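Local structure of NDP-rhamnosyltransferase (Saccharopolyspora spinosa, 3TSA) at residues Pro184-Gln198 with Leu366-Leu379. The protein is a glycosyltransferase-family protein of the GT-B fold, built from two Rossmann-like domains. Residues are numbered along the deposited sequence; the frame is centred on the assembly and turned at random.
Sequences PSLQASDAPQGAPVQ and LSDEITAMPHPAAL
The carboxylate of Glu369 takes two hydrogen bonds from Ser185, one at each oxygen and both on the syn side: OG of Ser185 meets OE2 of Glu369 at 2.6 Å, and the backbone N of Ser185 meets OE1 of Glu369 at 2.9 Å. With both oxygens engaged by one residue, rotation of the carboxylate is restricted. Ser185 can serve it twice because OG stands between its own N and carbonyl carbon (chi1 65°), beside the amide it acts with. The Pro184 ring and the Glu369 side chain run alongside each other in opposite senses, and CD of Pro184 meets CE of Met373 tip to tip at 3.9 Å. Next along the chain, CG of Leu186 lies 3.9 Å from CD2 of Leu366, the two side chains roughly perpendicular.

At the other end, the backbone N of Gln198 donates to O of Pro374 at 2.7 Å, nearly straight (166°). CG of Gln198 stands anti to the backbone N (chi1 -169°) and 3.7 Å from CG2 of Ile370; the chain runs out extended, and its terminal amide lies over one face of the His375 ring, the two side chains pointing the same way. Apolar packing adds to this: SD of Met373 sits 3.7 Å from CB of Pro196, and CG2 of Val197 packs 3.7 Å from CD2 of Leu379.

The contact thus joins the two Rossmann-like halves where the non-helical link around Met373 to His375 leads from helix 358-371 to helix 376-385. Strand 195-196 edges the N-terminal sheet beside strand 177-180, helices 296-304 and 318-327 back Leu366, and the second subunit packs on His375 and Pro376.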
ATOM      1  N   PRO A 184     -18.854 -16.842  -7.661  1.00 13.30           N
ATOM      2  CA  PRO A 184     -19.160 -18.275  -7.444  1.00 13.75           C
ATOM      3  C   PRO A 184     -19.597 -19.011  -8.691  1.00 12.53           C
ATOM      4  O   PRO A 184     -19.319 -20.204  -8.802  1.00 12.65           O
ATOM      5  CB  PRO A 184     -20.317 -18.239  -6.440  1.00 14.84           C
ATOM      6  CG  PRO A 184     -19.878 -17.004  -5.540  1.00 13.69           C
ATOM      7  CD  PRO A 184     -19.363 -15.959  -6.578  1.00 14.69           C
ATOM      8  N   SER A 185     -20.272 -18.324  -9.633  1.00 13.01           N
ATOM      9  CA  SER A 185     -20.776 -19.040 -10.849  1.00 12.66           C
ATOM     10  C   SER A 185     -19.581 -19.490 -11.682  1.00 13.39           C
ATOM     11  O   SER A 185     -19.754 -20.382 -12.515  1.00 13.35           O
ATOM     12  CB  SER A 185     -21.700 -18.166 -11.729  1.00 11.98           C
ATOM     13  OG  SER A 185     -20.944 -17.067 -12.258  1.00 12.23           O
ATOM     14  N   LEU A 186     -18.400 -18.875 -11.502  1.00 12.73           N
ATOM     15  CA  LEU A 186     -17.205 -19.272 -12.328  1.00 12.45           C
ATOM     16  C   LEU A 186     -16.253 -20.200 -11.616  1.00 13.23           C
ATOM     17  O   LEU A 186     -15.281 -20.660 -12.233  1.00 13.15           O
ATOM     18  CB  LEU A 186     -16.377 -18.024 -12.709  1.00 10.31           C
ATOM     19  CG  LEU A 186     -17.204 -16.943 -13.432  1.00 11.06           C
ATOM     20  CD1 LEU A 186     -16.311 -15.742 -13.596  1.00 13.46           C
ATOM     21  CD2 LEU A 186     -17.713 -17.446 -14.822  1.00 11.66           C
ATOM     22  N   GLN A 187     -16.475 -20.539 -10.340  1.00 12.65           N
ATOM     23  CA  GLN A 187     -15.451 -21.296  -9.640  1.00 12.16           C
ATOM     24  C   GLN A 187     -15.498 -22.755 -10.069  1.00 12.77           C
ATOM     25  O   GLN A 187     -16.572 -23.261 -10.409  1.00 13.61           O
ATOM     26  CB  GLN A 187     -15.692 -21.090  -8.115  1.00 11.13           C
ATOM     27  CG  GLN A 187     -14.620 -21.804  -7.155  1.00 11.68           C
ATOM     28  CD  GLN A 187     -13.242 -21.323  -7.490  1.00 12.68           C
ATOM     29  OE1 GLN A 187     -12.611 -21.883  -8.372  1.00 13.40           O
ATOM     30  NE2 GLN A 187     -12.757 -20.331  -6.785  1.00 12.38           N
ATOM     31  N   ALA A 188     -14.339 -23.453 -10.127  1.00 12.40           N
ATOM     32  CA  ALA A 188     -14.268 -24.850 -10.465  1.00 14.32           C
ATOM     33  C   ALA A 188     -15.223 -25.662  -9.571  1.00 15.11           C
ATOM     34  O   ALA A 188     -15.293 -25.458  -8.318  1.00 13.24           O
ATOM     35  CB  ALA A 188     -12.805 -25.359 -10.293  1.00 14.04           C
ATOM     36  N   SER A 189     -15.959 -26.560 -10.229  1.00 16.61           N
ATOM     37  CA  SER A 189     -16.974 -27.307  -9.487  1.00 17.63           C
ATOM     38  C   SER A 189     -16.414 -28.101  -8.330  1.00 17.61           C
ATOM     39  O   SER A 189     -17.115 -28.299  -7.342  1.00 19.20           O
ATOM     40  CB  SER A 189     -17.794 -28.211 -10.430  1.00 21.29           C
ATOM     41  OG  SER A 189     -16.965 -29.094 -11.166  1.00 26.76           O
ATOM     42  N   ASP A 190     -15.168 -28.555  -8.393  1.00 15.17           N
ATOM     43  CA  ASP A 190     -14.611 -29.362  -7.308  1.00 15.43           C
ATOM     44  C   ASP A 190     -13.792 -28.656  -6.253  1.00 15.09           C
ATOM     45  O   ASP A 190     -13.161 -29.301  -5.364  1.00 15.38           O
ATOM     46  CB  ASP A 190     -13.830 -30.584  -7.893  1.00 16.56           C
ATOM     47  CG  ASP A 190     -12.673 -30.186  -8.685  1.00 21.41           C
ATOM     48  OD1 ASP A 190     -12.426 -28.958  -8.855  1.00 19.14           O
ATOM     49  OD2 ASP A 190     -11.965 -31.107  -9.153  1.00 18.29           O
ATOM     50  N   ALA A 191     -13.839 -27.326  -6.263  1.00 16.24           N
ATOM     51  CA  ALA A 191     -13.162 -26.568  -5.222  1.00 15.66           C
ATOM     52  C   ALA A 191     -14.020 -26.550  -3.940  1.00 15.13           C
ATOM     53  O   ALA A 191     -15.203 -26.199  -4.029  1.00 15.48           O
ATOM     54  CB  ALA A 191     -12.951 -25.082  -5.756  1.00 14.44           C
ATOM     55  N   PRO A 192     -13.433 -26.907  -2.786  1.00 16.14           N
ATOM     56  CA  PRO A 192     -14.147 -26.939  -1.509  1.00 17.65           C
ATOM     57  C   PRO A 192     -14.742 -25.583  -1.233  1.00 18.12           C
ATOM     58  O   PRO A 192     -14.210 -24.571  -1.752  1.00 17.55           O
ATOM     59  CB  PRO A 192     -12.991 -27.210  -0.520  1.00 16.57           C
ATOM     60  CG  PRO A 192     -12.207 -28.217  -1.197  1.00 22.76           C
ATOM     61  CD  PRO A 192     -12.059 -27.417  -2.584  1.00 16.51           C
ATOM     62  N   GLN A 193     -15.813 -25.491  -0.446  1.00 15.58           N
ATOM     63  CA  GLN A 193     -16.434 -24.192  -0.186  1.00 19.60           C
ATOM     64  C   GLN A 193     -15.449 -23.196   0.527  1.00 19.51           C
ATOM     65  O   GLN A 193     -14.670 -23.572   1.416  1.00 21.50           O
ATOM     66  CB  GLN A 193     -17.705 -24.359   0.656  1.00 20.15           C
ATOM     67  CG  GLN A 193     -18.418 -23.025   0.970  1.00 24.35           C
ATOM     68  CD  GLN A 193     -19.601 -23.206   1.840  1.00 37.89           C
ATOM     69  OE1 GLN A 193     -20.102 -24.336   1.987  1.00 41.85           O
ATOM     70  NE2 GLN A 193     -20.081 -22.101   2.449  1.00 39.64           N
ATOM     71  N   GLY A 194     -15.436 -21.961   0.069  1.00 18.06           N
ATOM     72  CA  GLY A 194     -14.666 -20.923   0.743  1.00 17.93           C
ATOM     73  C   GLY A 194     -15.549 -19.705   1.007  1.00 17.93           C
ATOM     74  O   GLY A 194     -16.573 -19.464   0.333  1.00 19.78           O
ATOM     75  N   ALA A 195     -15.167 -18.940   1.991  1.00 15.68           N
ATOM     76  CA  ALA A 195     -15.898 -17.744   2.366  1.00 16.37           C
ATOM     77  C   ALA A 195     -15.664 -16.618   1.301  1.00 16.19           C
ATOM     78  O   ALA A 195     -14.519 -16.454   0.822  1.00 16.08           O
ATOM     79  CB  ALA A 195     -15.374 -17.271   3.733  1.00 16.41           C
ATOM     80  N   PRO A 196     -16.731 -15.863   0.925  1.00 15.23           N
ATOM     81  CA  PRO A 196     -16.572 -14.815  -0.098  1.00 15.38           C
ATOM     82  C   PRO A 196     -15.747 -13.666   0.406  1.00 14.30           C
ATOM     83  O   PRO A 196     -15.954 -13.250   1.542  1.00 16.04           O
ATOM     84  CB  PRO A 196     -18.013 -14.357  -0.447  1.00 13.67           C
ATOM     85  CG  PRO A 196     -18.875 -14.813   0.851  1.00 14.57           C
ATOM     86  CD  PRO A 196     -18.114 -15.989   1.445  1.00 16.12           C
ATOM     87  N   VAL A 197     -14.847 -13.155  -0.457  1.00 13.36           N
ATOM     88  CA  VAL A 197     -14.239 -11.841  -0.189  1.00 13.83           C
ATOM     89  C   VAL A 197     -14.284 -11.068  -1.492  1.00 14.34           C
ATOM     90  O   VAL A 197     -13.796 -11.576  -2.511  1.00 14.83           O
ATOM     91  CB  VAL A 197     -12.810 -11.929   0.462  1.00 13.59           C
ATOM     92  CG1 VAL A 197     -11.747 -12.700  -0.439  1.00 14.64           C
ATOM     93  CG2 VAL A 197     -12.279 -10.546   0.764  1.00 12.72           C
ATOM     94  N   GLN A 198     -14.807  -9.837  -1.485  1.00 11.57           N
ATOM     95  CA  GLN A 198     -14.963  -9.051  -2.727  1.00 12.27           C
ATOM     96  C   GLN A 198     -13.585  -8.675  -3.338  1.00 12.92           C
ATOM     97  O   GLN A 198     -12.678  -8.140  -2.651  1.00 13.16           O
ATOM     98  CB  GLN A 198     -15.748  -7.730  -2.422  1.00 13.93           C
ATOM     99  CG  GLN A 198     -16.137  -7.055  -3.664  1.00 15.30           C
ATOM    100  CD  GLN A 198     -17.039  -5.893  -3.468  1.00 20.31           C
ATOM    101  OE1 GLN A 198     -17.956  -5.887  -2.603  1.00 22.62           O
ATOM    102  NE2 GLN A 198     -16.879  -4.936  -4.329  1.00 20.51           N
ATOM    103  N   LEU A 366     -21.898 -10.908 -13.786  1.00 10.75           N
ATOM    104  CA  LEU A 366     -20.790 -11.411 -13.008  1.00 12.52           C
ATOM    105  C   LEU A 366     -20.301 -10.330 -12.016  1.00 12.96           C
ATOM    106  O   LEU A 366     -19.925 -10.647 -10.880  1.00 12.14           O
ATOM    107  CB  LEU A 366     -19.628 -11.830 -13.941  1.00 11.89           C
ATOM    108  CG  LEU A 366     -19.975 -13.046 -14.838  1.00 12.68           C
ATOM    109  CD1 LEU A 366     -18.837 -13.242 -15.898  1.00 14.39           C
ATOM    110  CD2 LEU A 366     -20.011 -14.336 -14.092  1.00 12.74           C
ATOM    111  N   SER A 367     -20.302  -9.076 -12.475  1.00 13.61           N
ATOM    112  CA  SER A 367     -19.810  -7.980 -11.647  1.00 13.04           C
ATOM    113  C   SER A 367     -20.746  -7.922 -10.385  1.00 13.45           C
ATOM    114  O   SER A 367     -20.369  -7.683  -9.229  1.00 13.59           O
ATOM    115  CB  SER A 367     -19.920  -6.702 -12.407  1.00 15.37           C
ATOM    116  OG  SER A 367     -19.500  -5.762 -11.467  1.00 20.37           O
ATOM    117  N   ASP A 368     -22.010  -8.183 -10.610  1.00 12.76           N
ATOM    118  CA  ASP A 368     -22.982  -8.217  -9.474  1.00 14.10           C
ATOM    119  C   ASP A 368     -22.721  -9.346  -8.454  1.00 14.17           C
ATOM    120  O   ASP A 368     -23.030  -9.139  -7.242  1.00 15.23           O
ATOM    121  CB  ASP A 368     -24.428  -8.322  -9.983  1.00 14.80           C
ATOM    122  CG  ASP A 368     -24.910  -7.101 -10.769  1.00 15.62           C
ATOM    123  OD1 ASP A 368     -24.283  -6.019 -10.798  1.00 17.75           O
ATOM    124  OD2 ASP A 368     -26.007  -7.177 -11.342  1.00 16.52           O
ATOM    125  N   GLU A 369     -22.194 -10.485  -8.895  1.00 13.72           N
ATOM    126  CA  GLU A 369     -21.777 -11.537  -7.970  1.00 14.07           C
ATOM    127  C   GLU A 369     -20.624 -11.039  -7.101  1.00 13.10           C
ATOM    128  O   GLU A 369     -20.594 -11.310  -5.906  1.00 15.44           O
ATOM    129  CB  GLU A 369     -21.335 -12.785  -8.731  1.00 12.94           C
ATOM    130  CG  GLU A 369     -22.479 -13.517  -9.400  1.00 12.19           C
ATOM    131  CD  GLU A 369     -21.941 -14.832  -9.967  1.00 13.19           C
ATOM    132  OE1 GLU A 369     -21.551 -15.708  -9.185  1.00 12.12           O
ATOM    133  OE2 GLU A 369     -21.896 -14.923 -11.203  1.00 15.39           O
ATOM    134  N   ILE A 370     -19.695 -10.297  -7.705  1.00 12.48           N
ATOM    135  CA  ILE A 370     -18.586  -9.717  -6.977  1.00 14.46           C
ATOM    136  C   ILE A 370     -19.079  -8.706  -5.938  1.00 14.18           C
ATOM    137  O   ILE A 370     -18.701  -8.795  -4.755  1.00 15.12           O
ATOM    138  CB  ILE A 370     -17.557  -9.060  -7.923  1.00 11.45           C
ATOM    139  CG1 ILE A 370     -16.888 -10.155  -8.787  1.00 13.10           C
ATOM    140  CG2 ILE A 370     -16.469  -8.361  -7.122  1.00 13.13           C
ATOM    141  CD1 ILE A 370     -15.954  -9.581  -9.911  1.00 16.36           C
ATOM    142  N   THR A 371     -19.894  -7.794  -6.369  1.00 15.78           N
ATOM    143  CA  THR A 371     -20.273  -6.752  -5.419  1.00 16.12           C
ATOM    144  C   THR A 371     -21.260  -7.255  -4.344  1.00 14.75           C
ATOM    145  O   THR A 371     -21.534  -6.524  -3.394  1.00 14.06           O
ATOM    146  CB  THR A 371     -20.845  -5.533  -6.106  1.00 19.14           C
ATOM    147  OG1 THR A 371     -22.022  -5.896  -6.853  1.00 20.36           O
ATOM    148  CG2 THR A 371     -19.840  -4.863  -6.994  1.00 22.02           C
ATOM    149  N   ALA A 372     -21.781  -8.472  -4.464  1.00 14.04           N
ATOM    150  CA  ALA A 372     -22.613  -9.069  -3.367  1.00 15.25           C
ATOM    151  C   ALA A 372     -21.732  -9.561  -2.260  1.00 16.56           C
ATOM    152  O   ALA A 372     -22.243  -9.965  -1.219  1.00 16.55           O
ATOM    153  CB  ALA A 372     -23.401 -10.266  -3.904  1.00 16.25           C
ATOM    154  N   MET A 373     -20.411  -9.614  -2.488  1.00 16.24           N
ATOM    155  CA  MET A 373     -19.482 -10.221  -1.467  1.00 16.82           C
ATOM    156  C   MET A 373     -19.009  -9.194  -0.452  1.00 15.96           C
ATOM    157  O   MET A 373     -18.913  -7.987  -0.801  1.00 18.20           O
ATOM    158  CB  MET A 373     -18.250 -10.746  -2.200  1.00 14.50           C
ATOM    159  CG  MET A 373     -18.629 -11.899  -3.151  1.00 17.11           C
ATOM    160  SD  MET A 373     -17.020 -12.607  -3.550  1.00 23.30           S
ATOM    161  CE  MET A 373     -17.636 -12.816  -5.096  1.00 15.50           C
ATOM    162  N   PRO A 374     -18.648  -9.633   0.754  1.00 16.76           N
ATOM    163  CA  PRO A 374     -18.192  -8.588   1.674  1.00 17.10           C
ATOM    164  C   PRO A 374     -16.815  -8.078   1.229  1.00 15.87           C
ATOM    165  O   PRO A 374     -15.979  -8.862   0.751  1.00 16.00           O
ATOM    166  CB  PRO A 374     -18.003  -9.320   2.968  1.00 17.28           C
ATOM    167  CG  PRO A 374     -18.883 -10.574   2.919  1.00 17.50           C
ATOM    168  CD  PRO A 374     -18.797 -10.953   1.437  1.00 17.91           C
ATOM    169  N   HIS A 375     -16.576  -6.807   1.457  1.00 14.96           N
ATOM    170  CA  HIS A 375     -15.258  -6.198   1.091  1.00 16.09           C
ATOM    171  C   HIS A 375     -14.158  -6.702   2.055  1.00 14.87           C
ATOM    172  O   HIS A 375     -14.453  -7.162   3.136  1.00 15.98           O
ATOM    173  CB  HIS A 375     -15.301  -4.631   1.171  1.00 17.35           C
ATOM    174  CG  HIS A 375     -16.143  -3.959   0.133  1.00 25.40           C
ATOM    175  ND1 HIS A 375     -15.666  -3.656  -1.131  1.00 29.48           N
ATOM    176  CD2 HIS A 375     -17.421  -3.506   0.181  1.00 27.91           C
ATOM    177  CE1 HIS A 375     -16.619  -3.020  -1.805  1.00 31.83           C
ATOM    178  NE2 HIS A 375     -17.698  -2.938  -1.042  1.00 31.59           N
ATOM    179  N   PRO A 376     -12.852  -6.617   1.654  1.00 15.05           N
ATOM    180  CA  PRO A 376     -11.769  -7.048   2.534  1.00 14.38           C
ATOM    181  C   PRO A 376     -11.883  -6.440   3.930  1.00 14.28           C
ATOM    182  O   PRO A 376     -11.533  -7.092   4.914  1.00 12.66           O
ATOM    183  CB  PRO A 376     -10.484  -6.569   1.803  1.00 14.00           C
ATOM    184  CG  PRO A 376     -10.916  -6.582   0.275  1.00 15.10           C
ATOM    185  CD  PRO A 376     -12.389  -6.197   0.314  1.00 14.26           C
ATOM    186  N   ALA A 377     -12.317  -5.191   4.004  1.00 14.53           N
ATOM    187  CA  ALA A 377     -12.457  -4.591   5.350  1.00 16.16           C
ATOM    188  C   ALA A 377     -13.398  -5.404   6.272  1.00 16.47           C
ATOM    189  O   ALA A 377     -13.146  -5.576   7.482  1.00 16.68           O
ATOM    190  CB  ALA A 377     -12.964  -3.169   5.236  1.00 17.61           C
ATOM    191  N   ALA A 378     -14.496  -5.890   5.689  1.00 18.91           N
ATOM    192  CA  ALA A 378     -15.425  -6.714   6.406  1.00 18.54           C
ATOM    193  C   ALA A 378     -14.869  -8.081   6.826  1.00 19.02           C
ATOM    194  O   ALA A 378     -15.233  -8.585   7.855  1.00 21.40           O
ATOM    195  CB  ALA A 378     -16.753  -6.822   5.609  1.00 18.51           C
ATOM    196  N   LEU A 379     -13.911  -8.640   6.094  1.00 17.56           N
ATOM    197  CA  LEU A 379     -13.297  -9.857   6.457  1.00 17.48           C
ATOM    198  C   LEU A 379     -12.390  -9.743   7.643  1.00 18.81           C
ATOM    199  O   LEU A 379     -12.077 -10.776   8.225  1.00 20.45           O
ATOM    200  CB  LEU A 379     -12.475 -10.515   5.291  1.00 17.25           C
ATOM    201  CG  LEU A 379     -13.273 -11.477   4.384  1.00 19.42           C
ATOM    202  CD1 LEU A 379     -13.645 -12.726   5.107  1.00 18.00           C
ATOM    203  CD2 LEU A 379     -14.507 -10.776   3.765  1.00 18.67           C
TER